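Local coordinates for beta-glucanase (Podospora anserina, PDB 4LE4), which probably hydrolyses beta-linked glucans as a family GH131 glycoside hydrolase and binds the glucan fragment cellotriose, at residues Gly7-Met12 with Val44-Asp49; Asp17-Ser22 with Ser38-Tyr43; Glu114-Phe119 with Phe124-Ser129; Ser129-Gly134 with Ile138-Leu143. One frame throughout, in Å; residues are numbered along the deposited sequence.

Contact 1 of 4, residues Gly7-Met12 with Val44-Asp49; sequences GRFNDM and VNLSPD
The ring of F9 is covered on one face by a methyl group of L46: CD2 stands 4.0 Å from the F9 ring centroid and only 11° off the ring normal, a CH-pi contact over the middle of the ring. On the opposite face lies a polar atom, G7 O, displaced toward the rim and itself hydrogen-bonded to Y30 OH. M12 CE meets the ring at its edge, in the plane. The two methyls of L46 divide the work. While CD2 covers the ring, L46 CD1 turns to the base of the methionine, 4.2 Å from M12 CB.

A type I turn from F9 to M12, closed by M12 N donating to F9 O over 2.8 Å, brings both receiving side chains round to the same leucine. L46 has CG anti to its carbonyl carbon (chi1 -50°), which carries the branched end across to the loop.

Between these two segments the contact is purely apolar, an illustration of how a loop can meet a strand through side-chain packing, while polar ties of the loop, from M12 O and N10 to R59, lie beside it. Strand 44-47 pairs with strand 61-66, whose A62 touches both F9 and L46, and F9 also packs on Y30 of strand 30-34 and on L82 of strand 78-84, strands of the other sheet.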
loop_
_atom_site.group_PDB
_atom_site.type_symbol
_atom_site.label_atom_id
_atom_site.label_comp_id
_atom_site.label_asym_id
_atom_site.label_seq_id
_atom_site.Cartn_x
_atom_site.Cartn_y
_atom_site.Cartn_z
ATOM N N GLY A 7 11.424 0.803 0.189
ATOM C CA GLY A 7 10.564 1.839 0.704
ATOM C C GLY A 7 10.273 1.612 2.168
ATOM O O GLY A 7 9.237 2.045 2.654
ATOM N N ARG A 8 11.201 0.985 2.884
ATOM C CA ARG A 8 10.968 0.703 4.284
ATOM C C ARG A 8 11.264 1.812 5.284
ATOM O O ARG A 8 11.088 1.601 6.467
ATOM C CB ARG A 8 11.693 -0.583 4.653
ATOM C CG ARG A 8 10.998 -1.764 3.984
ATOM C CD ARG A 8 11.715 -3.044 4.182
ATOM N NE ARG A 8 13.052 -3.083 3.592
ATOM C CZ ARG A 8 13.863 -4.129 3.705
ATOM N NH1 ARG A 8 15.068 -4.111 3.141
ATOM N NH2 ARG A 8 13.477 -5.193 4.400
ATOM N N PHE A 9 11.700 2.970 4.766
ATOM C CA PHE A 9 12.004 4.204 5.508
ATOM C C PHE A 9 13.246 4.072 6.406
ATOM O O PHE A 9 13.504 4.952 7.221
ATOM C CB PHE A 9 10.817 4.599 6.401
ATOM C CG PHE A 9 9.477 4.689 5.683
ATOM C CD1 PHE A 9 9.175 5.772 4.882
ATOM C CD2 PHE A 9 8.514 3.698 5.857
ATOM C CE1 PHE A 9 7.918 5.880 4.252
ATOM C CE2 PHE A 9 7.253 3.803 5.229
ATOM C CZ PHE A 9 6.972 4.898 4.432
ATOM N N ASN A 10 14.017 3.004 6.226
ATOM C CA ASN A 10 15.163 2.746 7.098
ATOM C C ASN A 10 16.227 3.827 7.210
ATOM O O ASN A 10 16.915 3.884 8.234
ATOM C CB ASN A 10 15.817 1.405 6.756
ATOM C CG ASN A 10 14.983 0.227 7.188
ATOM O OD1 ASN A 10 14.183 0.313 8.134
ATOM N ND2 ASN A 10 15.189 -0.896 6.533
ATOM N N ASP A 11 16.354 4.676 6.196
ATOM C CA ASP A 11 17.319 5.767 6.249
ATOM C C ASP A 11 16.675 7.095 6.661
ATOM O O ASP A 11 17.315 8.144 6.605
ATOM C CB ASP A 11 18.033 5.921 4.902
ATOM C CG ASP A 11 19.106 4.862 4.686
ATOM O OD1 ASP A 11 19.292 3.993 5.564
ATOM O OD2 ASP A 11 19.786 4.891 3.625
ATOM N N MET A 12 15.411 7.062 7.071
ATOM C CA MET A 12 14.736 8.275 7.519
ATOM C C MET A 12 14.619 8.274 9.019
ATOM O O MET A 12 14.400 7.233 9.637
ATOM C CB MET A 12 13.313 8.377 6.990
ATOM C CG MET A 12 13.236 8.723 5.542
ATOM S SD MET A 12 11.494 8.944 5.122
ATOM C CE MET A 12 11.593 8.491 3.423
ATOM N N VAL A 44 1.418 11.533 7.564
ATOM C CA VAL A 44 2.332 10.420 7.621
ATOM C C VAL A 44 3.196 10.562 8.883
ATOM O O VAL A 44 3.759 11.614 9.111
ATOM C CB VAL A 44 3.264 10.426 6.393
ATOM C CG1 VAL A 44 4.093 9.124 6.377
ATOM C CG2 VAL A 44 2.444 10.538 5.094
ATOM N N ASN A 45 3.269 9.511 9.680
ATOM C CA ASN A 45 4.097 9.533 10.889
ATOM C C ASN A 45 4.759 8.186 11.017
ATOM O O ASN A 45 4.118 7.160 10.799
ATOM C CB ASN A 45 3.248 9.827 12.131
ATOM C CG ASN A 45 2.712 11.240 12.145
ATOM O OD1 ASN A 45 1.575 11.503 11.728
ATOM N ND2 ASN A 45 3.532 12.167 12.603
ATOM N N LEU A 46 6.046 8.178 11.381
ATOM C CA LEU A 46 6.786 6.934 11.505
ATOM C C LEU A 46 7.016 6.584 12.970
ATOM O O LEU A 46 7.204 7.479 13.811
ATOM C CB LEU A 46 8.166 7.056 10.847
ATOM C CG LEU A 46 8.250 7.609 9.426
ATOM C CD1 LEU A 46 9.715 7.731 8.974
ATOM C CD2 LEU A 46 7.475 6.659 8.488
ATOM N N SER A 47 7.017 5.289 13.256
ATOM C CA SER A 47 7.270 4.781 14.594
ATOM C C SER A 47 7.474 3.281 14.568
ATOM O O SER A 47 6.925 2.571 13.709
ATOM C CB SER A 47 6.104 5.119 15.537
ATOM O OG SER A 47 6.278 4.495 16.797
ATOM N N PRO A 48 8.311 2.769 15.482
ATOM C CA PRO A 48 8.554 1.334 15.560
ATOM C C PRO A 48 7.241 0.677 15.975
ATOM O O PRO A 48 7.041 -0.508 15.766
ATOM C CB PRO A 48 9.605 1.218 16.671
ATOM C CG PRO A 48 10.319 2.533 16.600
ATOM C CD PRO A 48 9.163 3.491 16.445
ATOM N N ASP A 49 6.328 1.460 16.553
ATOM C CA ASP A 49 5.075 0.900 17.002
ATOM C C ASP A 49 4.087 0.734 15.868
ATOM O O ASP A 49 3.040 0.146 16.056
ATOM C CB ASP A 49 4.416 1.781 18.073
ATOM C CG ASP A 49 5.342 2.063 19.275
ATOM O OD1 ASP A 49 6.255 1.255 19.541
ATOM O OD2 ASP A 49 5.135 3.093 19.959
#

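Contact 2 of 4, residues Asp17-Ser22 with Ser38-Tyr43; sequences DLNKWS and SPVSAY
The apolar part of this contact rests on V40, whose CG2 lies 4.0 Å from L18 CD1, the two side chains crossing at about a right angle. With CG1 set between the backbone N and the carbonyl carbon (chi1 68°), the valine spreads its methyls over two neighbours: CG2 goes to the buried leucine, whereas V40 CG1 comes within 3.6 Å of N19 OD1 nearer the surface.

The polar link is indirect. Water 1 accepts from N19 ND2 at 2.8 Å and, more weakly, from V40 N at 3.3 Å, so the amide of N19 borders the valine with its oxygen and reaches the valine backbone through solvent with its nitrogen.

Backbone bonds shape both partners. K20 N to D17 O and W21 N to L18 O hold the 3-10 turn, while Y43 N to V40 O, at 2.8 Å, curls the opposing loop. S38 N then donates to Y43 OH over 3.0 Å, and T69 OG1 bonds both Y43 OH and S38 OG.

L18 also packs on Y30 and V40 on Y32. The arrangement thus joins the loops that precede and follow strand 30-34, an example of connecting loops packing together in the antiparallel sandwich of the concanavalin clan.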
loop_
_atom_site.group_PDB
_atom_site.type_symbol
_atom_site.label_atom_id
_atom_site.label_comp_id
_atom_site.label_asym_id
_atom_site.label_seq_id
_atom_site.Cartn_x
_atom_site.Cartn_y
_atom_site.Cartn_z
ATOM N N ASP A 17 11.373 13.843 6.703
ATOM C CA ASP A 17 12.330 13.655 5.633
ATOM C C ASP A 17 11.656 13.584 4.261
ATOM O O ASP A 17 12.320 13.729 3.245
ATOM C CB ASP A 17 13.182 12.409 5.893
ATOM C CG ASP A 17 14.058 12.554 7.153
ATOM O OD1 ASP A 17 14.372 13.709 7.502
ATOM O OD2 ASP A 17 14.440 11.539 7.793
ATOM N N LEU A 18 10.333 13.372 4.243
ATOM C CA LEU A 18 9.611 13.308 2.996
ATOM C C LEU A 18 9.597 14.666 2.359
ATOM O O LEU A 18 9.485 14.766 1.137
ATOM C CB LEU A 18 8.162 12.839 3.209
ATOM C CG LEU A 18 8.016 11.351 3.545
ATOM C CD1 LEU A 18 6.548 11.077 3.916
ATOM C CD2 LEU A 18 8.450 10.489 2.377
ATOM N N ASN A 19 9.701 15.712 3.180
ATOM C CA ASN A 19 9.701 17.077 2.671
ATOM C C ASN A 19 10.961 17.401 1.877
ATOM O O ASN A 19 11.025 18.437 1.212
ATOM C CB ASN A 19 9.581 18.082 3.812
ATOM C CG ASN A 19 8.187 18.139 4.412
ATOM O OD1 ASN A 19 8.034 18.370 5.624
ATOM N ND2 ASN A 19 7.169 17.959 3.578
ATOM N N LYS A 20 11.973 16.541 1.945
ATOM C CA LYS A 20 13.189 16.826 1.187
ATOM C C LYS A 20 12.969 16.647 -0.316
ATOM O O LYS A 20 13.720 17.173 -1.138
ATOM C CB LYS A 20 14.329 15.921 1.636
ATOM C CG LYS A 20 14.769 16.138 3.069
ATOM C CD LYS A 20 15.787 15.063 3.452
ATOM C CE LYS A 20 16.281 15.236 4.880
ATOM N NZ LYS A 20 17.383 14.268 5.167
ATOM N N TRP A 21 11.923 15.918 -0.675
ATOM C CA TRP A 21 11.629 15.666 -2.080
ATOM C C TRP A 21 10.837 16.801 -2.704
ATOM O O TRP A 21 9.972 17.382 -2.056
ATOM C CB TRP A 21 10.820 14.382 -2.212
ATOM C CG TRP A 21 10.588 13.970 -3.629
ATOM C CD1 TRP A 21 11.330 13.084 -4.350
ATOM C CD2 TRP A 21 9.530 14.407 -4.493
ATOM N NE1 TRP A 21 10.804 12.942 -5.602
ATOM C CE2 TRP A 21 9.700 13.738 -5.723
ATOM C CE3 TRP A 21 8.457 15.296 -4.347
ATOM C CZ2 TRP A 21 8.834 13.926 -6.809
ATOM C CZ3 TRP A 21 7.598 15.485 -5.426
ATOM C CH2 TRP A 21 7.795 14.801 -6.641
ATOM N N SER A 22 11.145 17.106 -3.967
ATOM C CA SER A 22 10.437 18.138 -4.733
ATOM C C SER A 22 10.624 17.806 -6.199
ATOM O O SER A 22 11.533 17.064 -6.561
ATOM C CB SER A 22 11.004 19.541 -4.469
ATOM O OG SER A 22 12.271 19.676 -5.076
ATOM N N SER A 38 -2.545 20.263 4.593
ATOM C CA SER A 38 -1.801 20.305 5.861
ATOM C C SER A 38 -0.350 19.832 5.712
ATOM O O SER A 38 0.045 19.333 4.658
ATOM C CB SER A 38 -2.491 19.437 6.919
ATOM O OG SER A 38 -3.839 19.827 7.125
ATOM N N PRO A 39 0.474 20.018 6.766
ATOM C CA PRO A 39 1.885 19.607 6.776
ATOM C C PRO A 39 1.955 18.082 6.813
ATOM O O PRO A 39 0.978 17.415 7.174
ATOM C CB PRO A 39 2.417 20.236 8.069
ATOM C CG PRO A 39 1.584 21.510 8.187
ATOM C CD PRO A 39 0.197 20.946 7.888
ATOM N N VAL A 40 3.110 17.528 6.484
ATOM C CA VAL A 40 3.218 16.072 6.427
ATOM C C VAL A 40 2.829 15.344 7.719
ATOM O O VAL A 40 2.216 14.291 7.658
ATOM C CB VAL A 40 4.654 15.646 5.969
ATOM C CG1 VAL A 40 5.696 16.010 7.053
ATOM C CG2 VAL A 40 4.702 14.128 5.681
ATOM N N SER A 41 3.151 15.902 8.893
ATOM C CA SER A 41 2.807 15.217 10.134
ATOM C C SER A 41 1.301 15.024 10.355
ATOM O O SER A 41 0.880 14.275 11.242
ATOM C CB SER A 41 3.467 15.912 11.340
ATOM O OG SER A 41 2.973 17.211 11.502
ATOM N N ALA A 42 0.479 15.673 9.536
ATOM C CA ALA A 42 -0.959 15.438 9.623
ATOM C C ALA A 42 -1.321 14.128 8.901
ATOM O O ALA A 42 -2.349 13.512 9.204
ATOM C CB ALA A 42 -1.725 16.570 8.951
ATOM N N TYR A 43 -0.474 13.727 7.946
ATOM C CA TYR A 43 -0.753 12.557 7.109
ATOM C C TYR A 43 0.157 11.330 7.207
ATOM O O TYR A 43 -0.282 10.208 6.962
ATOM C CB TYR A 43 -0.767 13.009 5.638
ATOM C CG TYR A 43 -1.576 14.224 5.367
ATOM C CD1 TYR A 43 -2.919 14.274 5.697
ATOM C CD2 TYR A 43 -1.002 15.327 4.702
ATOM C CE1 TYR A 43 -3.679 15.388 5.371
ATOM C CE2 TYR A 43 -1.755 16.434 4.384
ATOM C CZ TYR A 43 -3.089 16.454 4.718
ATOM O OH TYR A 43 -3.834 17.553 4.381
HETATM O O HOH W 1 4.576 19.080 3.909
#

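Contact 3 of 4, residues Glu114-Phe119 with Phe124-Ser129; sequences EHQIAF and FTELKS
E114 carries its CG anti to the backbone N (chi1 171°) and runs on extended, and K128, extended beyond its own CG, reaches across to it; the outcome is a salt bridge of 2.9 Å between K128 NZ and E114 OE2. The lysine meets that oxygen on the syn side, somewhat out of the carboxylate plane. From the opposite face Q116 NE2 donates to the same E114 OE2, 2.8 Å away and nearly straight at 167°. Two donors on opposite faces thus hold one oxygen and probably stabilise its negative charge. Q116 and K128 run side by side, with Q116 CG 4.0 Å from K128 CE. E126 adds a long second partner, its OE2 3.9 Å from K128 NZ.

Beneath this polar face runs the backbone ladder. H115 with S129 and I117 with L127 are hydrogen-bonded pairs, the straightest bond being L127 N to I117 O, 2.9 Å at 176°; Q116 and K128 form the non-hydrogen-bonded pair between them. On the other side of the sheet I117 CB packs 4.0 Å from L127 CB, and both side chains touch strand 94-102, while H115 NE2 bonds E222 OE1.

At A118 the chain turns a corner, and A118 O bonds Y167 OH and W205 NE1. The pairing is that of an antiparallel beta hairpin, with a charged network on one face and, on the other, packing against the opposing sheet of a concanavalin-type sandwich through strand 94-102.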
loop_
_atom_site.group_PDB
_atom_site.type_symbol
_atom_site.label_atom_id
_atom_site.label_comp_id
_atom_site.label_asym_id
_atom_site.label_seq_id
_atom_site.Cartn_x
_atom_site.Cartn_y
_atom_site.Cartn_z
ATOM N N GLU A 114 -15.768 3.245 -0.212
ATOM C CA GLU A 114 -14.770 2.451 -0.917
ATOM C C GLU A 114 -13.363 3.031 -0.732
ATOM O O GLU A 114 -13.166 4.240 -0.816
ATOM C CB GLU A 114 -15.117 2.384 -2.405
ATOM C CG GLU A 114 -14.018 1.748 -3.278
ATOM C CD GLU A 114 -14.440 1.605 -4.760
ATOM O OE1 GLU A 114 -15.642 1.768 -5.092
ATOM O OE2 GLU A 114 -13.567 1.314 -5.592
ATOM N N HIS A 115 -12.391 2.155 -0.471
ATOM C CA HIS A 115 -10.998 2.576 -0.340
ATOM C C HIS A 115 -10.243 1.785 -1.378
ATOM O O HIS A 115 -10.558 0.618 -1.602
ATOM C CB HIS A 115 -10.412 2.210 1.030
ATOM C CG HIS A 115 -11.047 2.944 2.172
ATOM N ND1 HIS A 115 -12.348 2.713 2.575
ATOM C CD2 HIS A 115 -10.554 3.882 3.010
ATOM C CE1 HIS A 115 -12.626 3.481 3.618
ATOM N NE2 HIS A 115 -11.554 4.199 3.901
ATOM N N GLN A 116 -9.290 2.446 -2.014
ATOM C CA GLN A 116 -8.404 1.834 -3.018
ATOM C C GLN A 116 -7.030 1.995 -2.353
ATOM O O GLN A 116 -6.637 3.093 -2.004
ATOM C CB GLN A 116 -8.530 2.586 -4.337
ATOM C CG GLN A 116 -9.908 2.251 -4.987
ATOM C CD GLN A 116 -10.341 3.230 -6.055
ATOM O OE1 GLN A 116 -9.546 4.028 -6.536
ATOM N NE2 GLN A 116 -11.617 3.165 -6.440
ATOM N N ILE A 117 -6.318 0.883 -2.223
ATOM C CA ILE A 117 -5.067 0.822 -1.474
ATOM C C ILE A 117 -3.906 0.211 -2.242
ATOM O O ILE A 117 -4.079 -0.829 -2.873
ATOM C CB ILE A 117 -5.334 -0.049 -0.220
ATOM C CG1 ILE A 117 -6.545 0.538 0.553
ATOM C CG2 ILE A 117 -4.097 -0.115 0.662
ATOM C CD1 ILE A 117 -7.216 -0.421 1.537
ATOM N N ALA A 118 -2.718 0.811 -2.158
ATOM C CA ALA A 118 -1.537 0.224 -2.845
ATOM C C ALA A 118 -1.861 -0.066 -4.329
ATOM O O ALA A 118 -1.563 -1.142 -4.879
ATOM C CB ALA A 118 -1.141 -1.046 -2.150
ATOM N N PHE A 119 -2.432 0.927 -4.976
ATOM C CA PHE A 119 -2.873 0.783 -6.363
ATOM C C PHE A 119 -1.975 1.396 -7.395
ATOM O O PHE A 119 -1.258 2.367 -7.112
ATOM C CB PHE A 119 -4.279 1.418 -6.515
ATOM C CG PHE A 119 -4.330 2.924 -6.193
ATOM C CD1 PHE A 119 -4.616 3.374 -4.892
ATOM C CD2 PHE A 119 -4.125 3.868 -7.193
ATOM C CE1 PHE A 119 -4.699 4.756 -4.612
ATOM C CE2 PHE A 119 -4.203 5.250 -6.934
ATOM C CZ PHE A 119 -4.489 5.696 -5.640
ATOM N N PHE A 124 -4.786 -1.501 -12.432
ATOM C CA PHE A 124 -4.820 -2.864 -12.963
ATOM C C PHE A 124 -4.805 -3.843 -11.820
ATOM O O PHE A 124 -5.331 -4.954 -11.938
ATOM C CB PHE A 124 -3.712 -3.127 -13.996
ATOM C CG PHE A 124 -2.311 -3.183 -13.446
ATOM C CD1 PHE A 124 -1.839 -4.327 -12.830
ATOM C CD2 PHE A 124 -1.442 -2.125 -13.642
ATOM C CE1 PHE A 124 -0.504 -4.424 -12.414
ATOM C CE2 PHE A 124 -0.102 -2.203 -13.238
ATOM C CZ PHE A 124 0.366 -3.356 -12.622
ATOM N N THR A 125 -4.186 -3.439 -10.713
ATOM C CA THR A 125 -4.271 -4.256 -9.494
ATOM C C THR A 125 -4.204 -3.297 -8.278
ATOM O O THR A 125 -3.713 -2.180 -8.395
ATOM C CB THR A 125 -3.204 -5.362 -9.398
ATOM O OG1 THR A 125 -3.609 -6.290 -8.381
ATOM C CG2 THR A 125 -1.814 -4.783 -9.056
ATOM N N GLU A 126 -4.751 -3.728 -7.151
ATOM C CA GLU A 126 -4.814 -2.891 -5.941
ATOM C C GLU A 126 -5.568 -3.691 -4.885
ATOM O O GLU A 126 -6.076 -4.793 -5.172
ATOM C CB GLU A 126 -5.657 -1.649 -6.260
ATOM C CG GLU A 126 -7.155 -1.995 -6.604
ATOM C CD GLU A 126 -7.901 -0.880 -7.340
ATOM O OE1 GLU A 126 -7.688 0.286 -6.984
ATOM O OE2 GLU A 126 -8.733 -1.160 -8.262
ATOM N N LEU A 127 -5.618 -3.166 -3.652
ATOM C CA LEU A 127 -6.485 -3.777 -2.649
ATOM C C LEU A 127 -7.649 -2.781 -2.549
ATOM O O LEU A 127 -7.516 -1.613 -2.937
ATOM C CB LEU A 127 -5.827 -3.887 -1.262
ATOM C CG LEU A 127 -4.551 -4.719 -1.174
ATOM C CD1 LEU A 127 -4.141 -4.818 0.315
ATOM C CD2 LEU A 127 -4.741 -6.091 -1.789
ATOM N N LYS A 128 -8.788 -3.259 -2.057
ATOM C CA LYS A 128 -9.935 -2.398 -1.842
ATOM C C LYS A 128 -10.569 -2.799 -0.542
ATOM O O LYS A 128 -10.394 -3.914 -0.052
ATOM C CB LYS A 128 -10.978 -2.553 -2.956
ATOM C CG LYS A 128 -10.548 -1.940 -4.273
ATOM C CD LYS A 128 -11.733 -1.862 -5.234
ATOM C CE LYS A 128 -11.330 -1.120 -6.503
ATOM N NZ LYS A 128 -12.511 -0.787 -7.340
ATOM N N SER A 129 -11.317 -1.873 0.041
ATOM C CA SER A 129 -12.016 -2.185 1.258
ATOM C C SER A 129 -13.265 -1.289 1.287
ATOM O O SER A 129 -13.360 -0.310 0.535
ATOM C CB SER A 129 -11.127 -1.920 2.487
ATOM O OG SER A 129 -11.021 -0.525 2.780
#

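Contact 4 of 4, residues Ser129-Gly134 with Ile138-Leu143; sequences SGWLSG and ISDTLL
D140 O faces G130 across the contact and is approached twice: water 3 donates to it at 2.7 Å, and G130 CA lies 3.3 Å from D140 O in a CA-H...O contact. The same water accepts from G130 N at 3.1 Å, so the two backbones are bridged by solvent. G130 takes a backbone shape (phi 86°) open to a residue without a side chain, letting its CA come close to D140 O. Close by, water 4 lies 2.6 Å from D140 OD1 and also near G130 O.

The segments run from the end of strand 125-129 into the connection that follows, and back through the 3-10 turn at 138-141 into the start of strand 142-147, its antiparallel neighbour.

Side-chain packing here centres on W131 and D140. With CG anti to the backbone N (chi1 178°), the indole lies alongside the aspartate and points the same way. The carboxylate is tilted only 22° from the indole plane, with D140 OD2 over one face, 3.6 Å from W131 CG; that oxygen also accepts from G137 N. W131 NE1 donates in the ring plane to G134 O over 3.0 Å, which helps to set the rotation of the indole. R214 makes a cation-pi contact with W131 and bonds W131 O through NH2.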
loop_
_atom_site.group_PDB
_atom_site.type_symbol
_atom_site.label_atom_id
_atom_site.label_comp_id
_atom_site.label_asym_id
_atom_site.label_seq_id
_atom_site.Cartn_x
_atom_site.Cartn_y
_atom_site.Cartn_z
ATOM N N SER A 129 -11.317 -1.873 0.041
ATOM C CA SER A 129 -12.016 -2.185 1.258
ATOM C C SER A 129 -13.265 -1.289 1.287
ATOM O O SER A 129 -13.360 -0.310 0.535
ATOM C CB SER A 129 -11.127 -1.920 2.487
ATOM O OG SER A 129 -11.021 -0.525 2.780
ATOM N N GLY A 130 -14.195 -1.633 2.167
ATOM C CA GLY A 130 -15.404 -0.844 2.286
ATOM C C GLY A 130 -16.504 -1.223 1.309
ATOM O O GLY A 130 -16.387 -2.154 0.537
ATOM N N TRP A 131 -17.600 -0.484 1.400
ATOM C CA TRP A 131 -18.792 -0.691 0.592
ATOM C C TRP A 131 -18.531 -0.185 -0.814
ATOM O O TRP A 131 -18.408 1.000 -1.042
ATOM C CB TRP A 131 -19.942 0.042 1.301
ATOM C CG TRP A 131 -21.258 0.010 0.636
ATOM C CD1 TRP A 131 -21.625 -0.718 -0.470
ATOM C CD2 TRP A 131 -22.406 0.757 1.029
ATOM N NE1 TRP A 131 -22.945 -0.455 -0.788
ATOM C CE2 TRP A 131 -23.447 0.443 0.114
ATOM C CE3 TRP A 131 -22.663 1.664 2.066
ATOM C CZ2 TRP A 131 -24.731 1.016 0.214
ATOM C CZ3 TRP A 131 -23.932 2.226 2.163
ATOM C CH2 TRP A 131 -24.946 1.898 1.238
ATOM N N LEU A 132 -18.417 -1.116 -1.747
ATOM C CA LEU A 132 -18.113 -0.815 -3.137
ATOM C C LEU A 132 -19.318 -0.461 -4.006
ATOM O O LEU A 132 -19.344 0.587 -4.627
ATOM C CB LEU A 132 -17.397 -2.003 -3.781
ATOM C CG LEU A 132 -16.185 -2.625 -3.079
ATOM C CD1 LEU A 132 -15.503 -3.660 -4.019
ATOM C CD2 LEU A 132 -15.197 -1.529 -2.724
ATOM N N SER A 133 -20.297 -1.357 -4.050
ATOM C CA SER A 133 -21.499 -1.163 -4.857
ATOM C C SER A 133 -22.639 -2.011 -4.329
ATOM O O SER A 133 -22.462 -2.825 -3.420
ATOM C CB SER A 133 -21.217 -1.555 -6.314
ATOM O OG SER A 133 -20.663 -2.860 -6.361
ATOM N N GLY A 134 -23.814 -1.824 -4.925
ATOM C CA GLY A 134 -24.968 -2.581 -4.496
ATOM C C GLY A 134 -25.443 -2.154 -3.128
ATOM O O GLY A 134 -25.241 -1.021 -2.701
ATOM N N ILE A 138 -22.504 -7.739 4.406
ATOM C CA ILE A 138 -21.363 -8.436 4.983
ATOM C C ILE A 138 -20.038 -8.203 4.257
ATOM O O ILE A 138 -18.987 -8.141 4.891
ATOM C CB ILE A 138 -21.649 -9.975 5.121
ATOM C CG1 ILE A 138 -21.843 -10.628 3.750
ATOM C CG2 ILE A 138 -22.900 -10.185 5.964
ATOM C CD1 ILE A 138 -22.068 -12.142 3.828
ATOM N N SER A 139 -20.102 -8.026 2.944
ATOM C CA SER A 139 -18.898 -7.825 2.144
ATOM C C SER A 139 -18.165 -6.511 2.359
ATOM O O SER A 139 -17.026 -6.354 1.916
ATOM C CB SER A 139 -19.239 -7.948 0.661
ATOM O OG SER A 139 -19.545 -9.295 0.367
ATOM N N ASP A 140 -18.801 -5.568 3.041
ATOM C CA ASP A 140 -18.178 -4.274 3.235
ATOM C C ASP A 140 -17.024 -4.277 4.245
ATOM O O ASP A 140 -16.178 -3.390 4.237
ATOM C CB ASP A 140 -19.253 -3.258 3.610
ATOM C CG ASP A 140 -20.380 -3.217 2.578
ATOM O OD1 ASP A 140 -20.127 -3.591 1.406
ATOM O OD2 ASP A 140 -21.515 -2.801 2.918
ATOM N N THR A 141 -16.973 -5.292 5.090
ATOM C CA THR A 141 -15.914 -5.378 6.086
ATOM C C THR A 141 -14.723 -6.181 5.555
ATOM O O THR A 141 -13.797 -6.489 6.292
ATOM C CB THR A 141 -16.417 -6.073 7.351
ATOM O OG1 THR A 141 -16.946 -7.352 7.002
ATOM C CG2 THR A 141 -17.537 -5.243 8.042
ATOM N N LEU A 142 -14.762 -6.528 4.281
ATOM C CA LEU A 142 -13.691 -7.315 3.674
ATOM C C LEU A 142 -12.530 -6.486 3.130
ATOM O O LEU A 142 -12.734 -5.354 2.704
ATOM C CB LEU A 142 -14.246 -8.102 2.492
ATOM C CG LEU A 142 -15.371 -9.104 2.723
ATOM C CD1 LEU A 142 -15.812 -9.716 1.354
ATOM C CD2 LEU A 142 -14.903 -10.168 3.696
ATOM N N LEU A 143 -11.329 -7.076 3.136
ATOM C CA LEU A 143 -10.152 -6.474 2.500
ATOM C C LEU A 143 -10.084 -7.358 1.234
ATOM O O LEU A 143 -10.111 -8.586 1.333
ATOM C CB LEU A 143 -8.894 -6.694 3.339
ATOM C CG LEU A 143 -7.593 -6.098 2.799
ATOM C CD1 LEU A 143 -7.725 -4.583 2.559
ATOM C CD2 LEU A 143 -6.476 -6.396 3.817
HETATM O O HOH W 2 -14.784 -4.507 0.742
HETATM O O HOH W 3 -13.668 -2.897 4.957
HETATM O O HOH W 4 -18.509 -4.198 -0.497
#

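Overall arrangement
Contact 3 lies deepest, about 8 Å from the chain's centre to its own, and alone is a regular strand pair, with a backbone ladder and a salt-bridge network. Contact 4 continues from it through the shared S129 along the same sheet; only partly buried, it replaces the ladder with water bridges. E114 and L132 pack together between them. Contacts 1 and 2 form a second touching pair, M12 meeting L18, with contact 2 nested inside the loop closed by contact 1. Both are mainly apolar and buried, but contact 1 lays a loop on strand 44-47, whereas contact 2 joins two loops and adds one water beside exposed N19. Contacts 1 and 4 fall on opposite sides of the chain's centre.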